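Local coordinates for protein tryptophan--tRNA ligase (Aeropyrum pernix, PDB 3A04) that catalyses the ATP-dependent attachment of tryptophan to tRNA(Trp), releasing AMP and diphosphate, and carries an iron-sulfur cluster, at residues A[45-49]-A[50-54]; A[212-215]-A[216-220]; A[304-307]-A[308-312]. One frame throughout, in Å; residues are numbered along the deposited sequence.

Overall arrangement
Interactions 1 and 2 each join a helix to a strand of the same mixed sheet; their centres lie 15 Å apart and their nearest atoms about 5 Å, without touching. Interaction 3 is a helix turn that touches interaction 1 directly: Arg49 NH1 lies 2.8 Å from Leu310 O, and Ile51 CG2 packs 3.4 Å from Tyr311 CE2. It binds a cadmium ion through His307, about 7 Å from the Ile51 side chain, and places the Tyr306 side chain about 4 Å from the iron-sulfur cluster. Residues 304-312 also meet Phe85 of the 'HIGH' motif, on which Met308 packs and with which His312 stacks edge-to-face. Interactions 2 and 3 do not touch, their nearest atoms lying about 10 Å apart.

Interaction 1: residues A[45-49]-A[50-54]; sequences FLMRR and GIIFG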
loop_
_atom_site.group_PDB
_atom_site.type_symbol
_atom_site.label_atom_id
_atom_site.label_comp_id
_atom_site.label_asym_id
_atom_site.label_seq_id
_atom_site.Cartn_x
_atom_site.Cartn_y
_atom_site.Cartn_z
ATOM N N PHE A 45 -12.727 17.391 -32.331
ATOM C CA PHE A 45 -12.488 16.693 -33.576
ATOM C C PHE A 45 -12.179 15.252 -33.429
ATOM O O PHE A 45 -12.490 14.476 -34.339
ATOM C CB PHE A 45 -11.448 17.401 -34.499
ATOM C CG PHE A 45 -9.994 17.124 -34.165
ATOM C CD1 PHE A 45 -9.372 15.973 -34.593
ATOM C CD2 PHE A 45 -9.237 18.066 -33.492
ATOM C CE1 PHE A 45 -8.019 15.737 -34.307
ATOM C CE2 PHE A 45 -7.912 17.832 -33.233
ATOM C CZ PHE A 45 -7.315 16.647 -33.630
ATOM N N LEU A 46 -11.571 14.828 -32.304
ATOM C CA LEU A 46 -11.321 13.394 -32.167
ATOM C C LEU A 46 -12.667 12.633 -32.079
ATOM O O LEU A 46 -12.755 11.448 -32.442
ATOM C CB LEU A 46 -10.494 13.119 -30.856
ATOM C CG LEU A 46 -9.083 13.759 -30.874
ATOM C CD1 LEU A 46 -8.466 13.623 -29.440
ATOM C CD2 LEU A 46 -8.185 13.004 -31.935
ATOM N N MET A 47 -13.649 13.260 -31.455
ATOM C CA MET A 47 -15.007 12.621 -31.365
ATOM C C MET A 47 -15.612 12.597 -32.780
ATOM O O MET A 47 -15.993 11.543 -33.264
ATOM C CB MET A 47 -15.954 13.368 -30.406
ATOM C CG MET A 47 -15.611 13.117 -28.897
ATOM S SD MET A 47 -16.305 14.419 -27.959
ATOM C CE MET A 47 -15.549 14.130 -26.336
ATOM N N ARG A 48 -15.613 13.748 -33.453
ATOM C CA ARG A 48 -16.149 13.757 -34.835
ATOM C C ARG A 48 -15.530 12.702 -35.724
ATOM O O ARG A 48 -16.251 12.096 -36.543
ATOM C CB ARG A 48 -15.886 15.042 -35.512
ATOM C CG ARG A 48 -16.666 16.172 -35.018
ATOM C CD ARG A 48 -16.797 17.136 -36.217
ATOM N NE ARG A 48 -15.497 17.686 -36.595
ATOM C CZ ARG A 48 -14.802 18.582 -35.871
ATOM N NH1 ARG A 48 -15.260 18.987 -34.693
ATOM N NH2 ARG A 48 -13.612 19.045 -36.312
ATOM N N ARG A 49 -14.206 12.492 -35.606
ATOM C CA ARG A 49 -13.524 11.544 -36.496
ATOM C C ARG A 49 -13.627 10.109 -36.081
ATOM O O ARG A 49 -13.073 9.196 -36.751
ATOM C CB ARG A 49 -12.075 11.968 -36.703
ATOM C CG ARG A 49 -11.989 13.271 -37.462
ATOM C CD ARG A 49 -10.553 13.841 -37.427
ATOM N NE ARG A 49 -10.591 15.185 -37.963
ATOM C CZ ARG A 49 -9.539 15.920 -38.309
ATOM N NH1 ARG A 49 -8.275 15.455 -38.203
ATOM N NH2 ARG A 49 -9.771 17.146 -38.789
ATOM N N GLY A 50 -14.322 9.892 -34.950
ATOM C CA GLY A 50 -14.487 8.527 -34.480
ATOM C C GLY A 50 -13.197 7.955 -33.938
ATOM O O GLY A 50 -13.085 6.761 -33.776
ATOM N N ILE A 51 -12.214 8.816 -33.615
ATOM C CA ILE A 51 -10.999 8.294 -32.941
ATOM C C ILE A 51 -11.397 7.980 -31.477
ATOM O O ILE A 51 -10.977 6.991 -30.900
ATOM C CB ILE A 51 -9.862 9.356 -32.967
ATOM C CG1 ILE A 51 -9.370 9.445 -34.440
ATOM C CG2 ILE A 51 -8.682 8.969 -31.943
ATOM C CD1 ILE A 51 -8.520 10.711 -34.785
ATOM N N ILE A 52 -12.185 8.845 -30.899
ATOM C CA ILE A 52 -12.907 8.474 -29.663
ATOM C C ILE A 52 -14.164 7.716 -30.068
ATOM O O ILE A 52 -15.139 8.307 -30.482
ATOM C CB ILE A 52 -13.216 9.711 -28.887
ATOM C CG1 ILE A 52 -11.856 10.359 -28.447
ATOM C CG2 ILE A 52 -13.967 9.354 -27.566
ATOM C CD1 ILE A 52 -12.151 11.660 -27.808
ATOM N N PHE A 53 -14.113 6.401 -29.994
ATOM C CA PHE A 53 -15.164 5.584 -30.644
ATOM C C PHE A 53 -16.191 4.959 -29.642
ATOM O O PHE A 53 -17.276 4.471 -30.054
ATOM C CB PHE A 53 -14.529 4.457 -31.409
ATOM C CG PHE A 53 -13.809 3.464 -30.559
ATOM C CD1 PHE A 53 -14.492 2.365 -29.986
ATOM C CD2 PHE A 53 -12.439 3.596 -30.338
ATOM C CE1 PHE A 53 -13.786 1.425 -29.218
ATOM C CE2 PHE A 53 -11.751 2.690 -29.605
ATOM C CZ PHE A 53 -12.413 1.579 -29.030
ATOM N N GLY A 54 -15.843 4.979 -28.336
ATOM C CA GLY A 54 -16.617 4.228 -27.348
ATOM C C GLY A 54 -16.763 4.990 -26.048
ATOM O O GLY A 54 -15.996 5.970 -25.780
HETATM O O HOH W 1 -17.209 9.467 -32.076
#
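Leu46 and Met47 meet Gly50, Ile51 and Ile52 in a helix C-terminus that folds straight into a strand: a Schellman motif closing helix 45-48 just before strand 52-56. The evidence lies in the backbone. Gly50 is the first residue to leave helical angles, with phi at 71°, and its N donates to Met47 O at 2.9 Å. Ile51 N makes a second, weak bond back to Leu46 O over 2.9 Å, bent to 128° at the hydrogen. The same carbonyl takes a far straighter bond from Ile52 N at 3.1 Å, so Leu46 O accepts one weak and one good bond from successive residues as the chain turns into the strand. Water 1 donates to both Met47 O and Ile52 O and thereby bridges the helix end to the strand start.

Three apolar contacts back up the turn. Leu46 offers two parts of its side chain: CD2 touches Ile51 CD1 at 3.7 Å, while CB lies 3.8 Å from Ile52 CD1. The end of Ile52 therefore sits between neighbours on the helix, since Met47 CG is only 3.9 Å from that same Ile52 CD1. For Ile52, CG1 lies beside the backbone N (chi1 -64°), which carries CD1 back toward the helix.

The polar ends lead elsewhere. Arg48 and Arg49 both form salt bridges with Asp317, and Arg49 NH1 also bonds to the carbonyls of Leu310 and Met314, tying the turn to the end of helix 304-313. Leu46, Met47 and Ile52 pack on helix 85-99, Ile51 rests on Leu310 and Tyr311, and Phe53 and Gly54 both face Tyr245 in a classic beta bulge against antiparallel strand 242-246.

Interaction 2: residues A[212-215]-A[216-220]; sequences VPVG and ADQDP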
loop_
_atom_site.group_PDB
_atom_site.type_symbol
_atom_site.label_atom_id
_atom_site.label_comp_id
_atom_site.label_asym_id
_atom_site.label_seq_id
_atom_site.Cartn_x
_atom_site.Cartn_y
_atom_site.Cartn_z
ATOM N N VAL A 212 -12.533 8.459 -17.261
ATOM C CA VAL A 212 -11.127 8.140 -17.505
ATOM C C VAL A 212 -10.989 7.839 -18.998
ATOM O O VAL A 212 -11.667 6.894 -19.523
ATOM C CB VAL A 212 -10.739 6.883 -16.734
ATOM C CG1 VAL A 212 -9.214 6.536 -16.861
ATOM C CG2 VAL A 212 -11.112 7.036 -15.174
ATOM N N PRO A 213 -10.104 8.594 -19.717
ATOM C CA PRO A 213 -9.983 8.270 -21.135
ATOM C C PRO A 213 -8.945 7.197 -21.362
ATOM O O PRO A 213 -7.817 7.339 -20.884
ATOM C CB PRO A 213 -9.544 9.602 -21.759
ATOM C CG PRO A 213 -8.723 10.324 -20.677
ATOM C CD PRO A 213 -9.400 9.837 -19.344
ATOM N N VAL A 214 -9.273 6.139 -22.092
ATOM C CA VAL A 214 -8.342 5.010 -22.189
ATOM C C VAL A 214 -8.416 4.364 -23.585
ATOM O O VAL A 214 -9.311 4.699 -24.373
ATOM C CB VAL A 214 -8.648 3.842 -21.199
ATOM C CG1 VAL A 214 -8.462 4.212 -19.728
ATOM C CG2 VAL A 214 -10.038 3.310 -21.386
ATOM N N GLY A 215 -7.487 3.456 -23.852
ATOM C CA GLY A 215 -7.613 2.540 -25.006
ATOM C C GLY A 215 -8.366 1.285 -24.542
ATOM O O GLY A 215 -8.391 0.977 -23.331
ATOM N N ALA A 216 -8.918 0.495 -25.487
ATOM C CA ALA A 216 -9.672 -0.750 -25.106
ATOM C C ALA A 216 -8.830 -1.709 -24.312
ATOM O O ALA A 216 -9.329 -2.470 -23.441
ATOM C CB ALA A 216 -10.207 -1.481 -26.381
ATOM N N ASP A 217 -7.544 -1.716 -24.663
ATOM C CA ASP A 217 -6.590 -2.626 -24.078
ATOM C C ASP A 217 -6.400 -2.343 -22.590
ATOM O O ASP A 217 -5.804 -3.147 -21.870
ATOM C CB ASP A 217 -5.252 -2.497 -24.827
ATOM C CG ASP A 217 -4.439 -1.271 -24.365
ATOM O OD1 ASP A 217 -4.691 -0.129 -24.828
ATOM O OD2 ASP A 217 -3.538 -1.466 -23.482
ATOM N N GLN A 218 -6.928 -1.202 -22.111
ATOM C CA GLN A 218 -6.818 -0.876 -20.706
ATOM C C GLN A 218 -8.132 -1.144 -19.974
ATOM O O GLN A 218 -8.260 -0.821 -18.817
ATOM C CB GLN A 218 -6.503 0.617 -20.568
ATOM C CG GLN A 218 -5.162 1.012 -21.195
ATOM C CD GLN A 218 -4.966 2.517 -21.162
ATOM O OE1 GLN A 218 -5.495 3.234 -21.999
ATOM N NE2 GLN A 218 -4.145 2.992 -20.216
ATOM N N ASP A 219 -9.133 -1.728 -20.646
ATOM C CA ASP A 219 -10.404 -1.902 -19.961
ATOM C C ASP A 219 -10.402 -2.924 -18.825
ATOM O O ASP A 219 -11.137 -2.737 -17.850
ATOM C CB ASP A 219 -11.564 -2.165 -20.953
ATOM C CG ASP A 219 -12.902 -1.872 -20.338
ATOM O OD1 ASP A 219 -13.170 -0.681 -19.931
ATOM O OD2 ASP A 219 -13.664 -2.841 -20.220
ATOM N N PRO A 220 -9.615 -4.022 -18.936
ATOM C CA PRO A 220 -9.644 -5.004 -17.815
ATOM C C PRO A 220 -9.332 -4.381 -16.453
ATOM O O PRO A 220 -10.041 -4.705 -15.451
ATOM C CB PRO A 220 -8.595 -6.019 -18.175
ATOM C CG PRO A 220 -8.650 -6.014 -19.771
ATOM C CD PRO A 220 -8.795 -4.509 -20.062
#
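Gly215, on strand 210-215, is held by two bonds from Gln218 across a tight turn into helix 219-231, with Val214 alongside. The second segment begins with Ala216, whose helical backbone angles (phi -58°, psi -34°) start a short 3-10 turn, confirmed two residues on by the bond from Gln218 N to Gly215 O.

Asp217 continues the turn. Its carboxylate swings back toward the strand end, OD1 coming within 3.9 Å of Gly215 C, because CG stands between the backbone N and the carbonyl carbon. This is proximity without a bond across the turn.

Gln218 carries the contact with two bonds to one residue. Its backbone N donates to Gly215 O at 2.9 Å, approaching from above the carbonyl plane. Its side chain, extended beyond CG, reaches back along the strand, and OE1 accepts from Gly215 N at 2.7 Å. That second bond is almost straight, 170° at the hydrogen, with the donor in the plane of the side-chain carbonyl, which favours this rotation of the amide. The Gln218 and Val214 side chains meet at an angle, OE1 of Gln218 lying 3.3 Å from Val214 CB. Gln218 occupies the N-cap position of the helix.

At Asp219 the backbone N bonds to Ala216 O at 2.9 Å and extends the turn, whereas the carboxylate is held by Arg56, Arg223 and the Tyr245 hydroxyl. Pro220 then follows in the first turn of the helix.

The arrangement is the strand-to-helix junction of a beta-alpha-beta unit, 210-215, 219-231 and 242-246, in the Rossmann-like class I catalytic fold. Its Gly-Ala-Asp-Gln sequence is consistent with the GxDQ motif of this family, which in relatives lies by the ATP site.

Interaction 3: residues A[304-307]-A[308-312]; sequences SVYH and MDLYH. With CD (cadmium ion), chain D.
One turn of helix 304-313, in which Tyr306 meets Leu310 and His307 lies beside Tyr311, belongs both to the iron-sulfur cluster pocket and to a cadmium site. Val305 and Tyr306 touch the cluster. Tyr306 has CG anti to its N (chi1 179°), which sends the ring outward. Tyr306 OH comes 3.8 Å from Leu310 CD1 and bonds to the carbonyl of Pro8. His307 binds cadmium through NE2 at 2.5 Å, and waters 2 and 3 are also bound to the metal, water 3 lying at the edge of the imidazole in its plane. Because ND1 is hydrogen-bonded to the carbonyl of Cys303, itself a pocket residue, the imidazole is held at both nitrogens.

Consecutive i to i+4 bonds show the alpha-helical character: Met308 N to Ser304 O is 3.1 Å, Asp309 N to Val305 O 3.0 Å, Leu310 N to Tyr306 O 2.8 Å and Tyr311 N to His307 O 2.9 Å. The helix widens to a pi-type turn at 309-312. His307 and Tyr311 point the same way; at the imidazole edge, Tyr311 CE1 is 4.0 Å from His307 CD2. Tyr311 OH bonds to the carbonyl of Lys247.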
loop_
_atom_site.group_PDB
_atom_site.type_symbol
_atom_site.label_atom_id
_atom_site.label_comp_id
_atom_site.label_asym_id
_atom_site.label_seq_id
_atom_site.Cartn_x
_atom_site.Cartn_y
_atom_site.Cartn_z
ATOM N N SER A 304 0.865 5.846 -41.983
ATOM C CA SER A 304 1.110 6.520 -40.686
ATOM C C SER A 304 1.247 8.065 -40.867
ATOM O O SER A 304 1.128 8.821 -39.919
ATOM C CB SER A 304 2.347 5.889 -40.048
ATOM O OG SER A 304 3.487 6.380 -40.697
ATOM N N VAL A 305 1.458 8.541 -42.105
ATOM C CA VAL A 305 1.479 10.001 -42.354
ATOM C C VAL A 305 0.060 10.540 -42.287
ATOM O O VAL A 305 -0.236 11.535 -41.585
ATOM C CB VAL A 305 2.086 10.322 -43.745
ATOM C CG1 VAL A 305 1.944 11.879 -44.037
ATOM C CG2 VAL A 305 3.559 9.852 -43.797
ATOM N N TYR A 306 -0.835 9.830 -42.956
ATOM C CA TYR A 306 -2.228 10.179 -42.955
ATOM C C TYR A 306 -2.788 10.113 -41.525
ATOM O O TYR A 306 -3.566 10.978 -41.113
ATOM C CB TYR A 306 -3.042 9.253 -43.897
ATOM C CG TYR A 306 -4.515 9.597 -43.870
ATOM C CD1 TYR A 306 -4.980 10.813 -44.423
ATOM C CD2 TYR A 306 -5.446 8.779 -43.199
ATOM C CE1 TYR A 306 -6.382 11.187 -44.326
ATOM C CE2 TYR A 306 -6.834 9.146 -43.101
ATOM C CZ TYR A 306 -7.282 10.339 -43.678
ATOM O OH TYR A 306 -8.632 10.676 -43.617
ATOM N N HIS A 307 -2.413 9.088 -40.758
ATOM C CA HIS A 307 -2.854 9.088 -39.337
ATOM C C HIS A 307 -2.271 10.220 -38.488
ATOM O O HIS A 307 -2.937 10.724 -37.629
ATOM C CB HIS A 307 -2.619 7.703 -38.732
ATOM C CG HIS A 307 -3.571 6.700 -39.258
ATOM N ND1 HIS A 307 -3.323 5.979 -40.413
ATOM C CD2 HIS A 307 -4.828 6.359 -38.860
ATOM C CE1 HIS A 307 -4.352 5.171 -40.651
ATOM N NE2 HIS A 307 -5.278 5.400 -39.737
ATOM N N MET A 308 -1.039 10.647 -38.745
ATOM C CA MET A 308 -0.535 11.852 -38.085
ATOM C C MET A 308 -1.438 13.060 -38.444
ATOM O O MET A 308 -1.757 13.882 -37.601
ATOM C CB MET A 308 0.897 12.182 -38.580
ATOM C CG MET A 308 2.005 11.414 -37.838
ATOM S SD MET A 308 2.207 11.893 -36.096
ATOM C CE MET A 308 2.897 13.548 -36.108
ATOM N N ASP A 309 -1.793 13.221 -39.728
ATOM C CA ASP A 309 -2.746 14.311 -40.104
ATOM C C ASP A 309 -4.089 14.179 -39.412
ATOM O O ASP A 309 -4.641 15.128 -38.901
ATOM C CB ASP A 309 -3.000 14.263 -41.645
ATOM C CG ASP A 309 -1.791 14.734 -42.445
ATOM O OD1 ASP A 309 -0.974 15.479 -41.893
ATOM O OD2 ASP A 309 -1.651 14.331 -43.607
ATOM N N LEU A 310 -4.607 12.953 -39.378
ATOM C CA LEU A 310 -5.945 12.720 -38.819
ATOM C C LEU A 310 -5.993 12.927 -37.263
ATOM O O LEU A 310 -7.001 13.453 -36.712
ATOM C CB LEU A 310 -6.333 11.251 -39.166
ATOM C CG LEU A 310 -7.835 10.964 -38.898
ATOM C CD1 LEU A 310 -8.824 11.572 -39.963
ATOM C CD2 LEU A 310 -7.972 9.475 -38.697
ATOM N N TYR A 311 -4.916 12.511 -36.561
ATOM C CA TYR A 311 -4.942 12.501 -35.075
ATOM C C TYR A 311 -4.475 13.835 -34.513
ATOM O O TYR A 311 -4.888 14.194 -33.413
ATOM C CB TYR A 311 -4.027 11.408 -34.497
ATOM C CG TYR A 311 -4.647 10.072 -34.345
ATOM C CD1 TYR A 311 -5.064 9.371 -35.459
ATOM C CD2 TYR A 311 -4.884 9.521 -33.065
ATOM C CE1 TYR A 311 -5.693 8.106 -35.335
ATOM C CE2 TYR A 311 -5.471 8.257 -32.931
ATOM C CZ TYR A 311 -5.852 7.562 -34.073
ATOM O OH TYR A 311 -6.439 6.329 -34.002
ATOM N N HIS A 312 -3.627 14.542 -35.264
ATOM C CA HIS A 312 -2.942 15.773 -34.786
ATOM C C HIS A 312 -2.803 16.936 -35.735
ATOM O O HIS A 312 -3.047 18.056 -35.335
ATOM C CB HIS A 312 -1.506 15.439 -34.334
ATOM C CG HIS A 312 -1.470 14.361 -33.290
ATOM N ND1 HIS A 312 -1.816 14.617 -31.982
ATOM C CD2 HIS A 312 -1.209 13.028 -33.373
ATOM C CE1 HIS A 312 -1.716 13.491 -31.282
ATOM N NE2 HIS A 312 -1.363 12.512 -32.108
HETATM CD CD CD D . -7.369 4.244 -39.076
HETATM O O HOH W 2 -6.288 3.106 -37.809
HETATM O O HOH W 3 -8.435 6.047 -37.471
#